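Side-chain contact in 5-Carboxyvanillate Decarboxylase (PDB 4QRN), which probably removes a carboxyl group from 5-carboxyvanillate, as a manganese-binding decarboxylase of the amidohydrolase family: residues D276-H279 against Q280-V283. Numbering follows the deposited sequence.
Sequences DYMH and QAGV
Val283 lays its CG2 methyl over one face of the His279 imidazole, a CH-pi contact between residues four apart on the helix 268-284 and a compact example of how one turn can fix an aromatic side chain from two directions. The methyl sits 3.9 Å from the ring centroid, displaced toward the rim, and comes within 3.6 Å of His279 NE2. With chi1 at 178°, the imidazole stands beside its own carbonyl carbon, which brings it within range of this methyl. At the ring's edge, in its plane, a water stands 2.7 Å from His279 ND1. The same water donates to Asp276 OD1 and accepts from Gln280 NE2 at 2.9 Å, so three side chains spaced i, i+3 and i+4 along about one helical turn share it. Gln280 reaches it through a chain bent at chi2 (-70°). Without the imidazole, as with an alanine here, the water would probably lose one of its three side-chain partners and the Val283 methyl the face it covers. Further out, Asp276 is fixed by the backbone N-H groups of Ile298 and Glu299, and Gln280 OE1 by Arg284 NE. The side chain of His279 also touches Met291 and Leu294, and Ile231 of the second subunit packs on it, placing this helix at the dimer interface, where Met278 of the same turn touches the bound inhibitor 4-hydroxy-3-methoxy-5-nitrobenzoic acid. Regular i to i+4 alpha-helical bonding sets the four-residue spacing of the CH-pi pair: Val283 N donates to His279 O at 2.9 Å, with an N-H...O angle of 166°.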
loop_
_atom_site.group_PDB
_atom_site.type_symbol
_atom_site.label_atom_id
_atom_site.label_comp_id
_atom_site.label_asym_id
_atom_site.label_seq_id
_atom_site.Cartn_x
_atom_site.Cartn_y
_atom_site.Cartn_z
ATOM N N ASP A 276 10.663 6.595 -5.719
ATOM C CA ASP A 276 11.825 7.060 -6.465
ATOM C C ASP A 276 13.048 7.217 -5.574
ATOM O O ASP A 276 14.147 6.847 -5.986
ATOM C CB ASP A 276 11.515 8.349 -7.230
ATOM C CG ASP A 276 11.148 8.089 -8.703
ATOM O OD1 ASP A 276 11.733 7.166 -9.332
ATOM O OD2 ASP A 276 10.294 8.816 -9.238
ATOM N N TYR A 277 12.878 7.757 -4.368
ATOM C CA TYR A 277 14.027 7.941 -3.496
ATOM C C TYR A 277 14.682 6.588 -3.200
ATOM O O TYR A 277 15.902 6.434 -3.316
ATOM C CB TYR A 277 13.631 8.638 -2.180
ATOM C CG TYR A 277 14.854 8.940 -1.352
ATOM C CD1 TYR A 277 15.345 8.009 -0.458
ATOM C CD2 TYR A 277 15.566 10.120 -1.538
ATOM C CE1 TYR A 277 16.513 8.249 0.270
ATOM C CE2 TYR A 277 16.730 10.374 -0.847
ATOM C CZ TYR A 277 17.204 9.439 0.058
ATOM O OH TYR A 277 18.364 9.686 0.756
ATOM N N MET A 278 13.884 5.613 -2.792
ATOM C CA MET A 278 14.440 4.333 -2.388
ATOM C C MET A 278 14.847 3.463 -3.565
ATOM O O MET A 278 15.805 2.685 -3.443
ATOM C CB MET A 278 13.494 3.612 -1.422
ATOM C CG MET A 278 13.371 4.317 -0.069
ATOM S SD MET A 278 15.012 4.401 0.717
ATOM C CE MET A 278 14.652 5.169 2.282
ATOM N N HIS A 279 14.182 3.618 -4.705
ATOM C CA HIS A 279 14.642 2.957 -5.912
ATOM C C HIS A 279 16.058 3.451 -6.243
ATOM O O HIS A 279 16.985 2.652 -6.472
ATOM C CB HIS A 279 13.707 3.228 -7.088
ATOM C CG HIS A 279 14.188 2.605 -8.346
ATOM N ND1 HIS A 279 14.657 3.349 -9.403
ATOM C CD2 HIS A 279 14.340 1.307 -8.692
ATOM C CE1 HIS A 279 15.042 2.532 -10.365
ATOM N NE2 HIS A 279 14.852 1.290 -9.963
ATOM N N GLN A 280 16.236 4.770 -6.254
ATOM C CA GLN A 280 17.551 5.339 -6.519
ATOM C C GLN A 280 18.592 4.885 -5.504
ATOM O O GLN A 280 19.726 4.562 -5.861
ATOM C CB GLN A 280 17.478 6.861 -6.520
ATOM C CG GLN A 280 16.821 7.380 -7.756
ATOM C CD GLN A 280 17.689 7.185 -8.944
ATOM O OE1 GLN A 280 18.909 7.340 -8.888
ATOM N NE2 GLN A 280 17.071 6.817 -10.042
ATOM N N ALA A 281 18.224 4.866 -4.231
ATOM C CA ALA A 281 19.170 4.464 -3.192
ATOM C C ALA A 281 19.654 3.054 -3.446
ATOM O O ALA A 281 20.840 2.756 -3.327
ATOM C CB ALA A 281 18.505 4.551 -1.816
ATOM N N GLY A 282 18.730 2.177 -3.821
ATOM C CA GLY A 282 19.080 0.793 -4.090
ATOM C C GLY A 282 19.967 0.664 -5.315
ATOM O O GLY A 282 20.968 -0.045 -5.300
ATOM N N VAL A 283 19.600 1.325 -6.401
ATOM C CA VAL A 283 20.379 1.197 -7.625
ATOM C C VAL A 283 21.783 1.732 -7.397
ATOM O O VAL A 283 22.756 1.107 -7.808
ATOM C CB VAL A 283 19.698 1.960 -8.789
ATOM C CG1 VAL A 283 20.629 2.124 -10.000
ATOM C CG2 VAL A 283 18.401 1.261 -9.225
HETATM O O HOH W 1 14.249 5.992 -9.972
#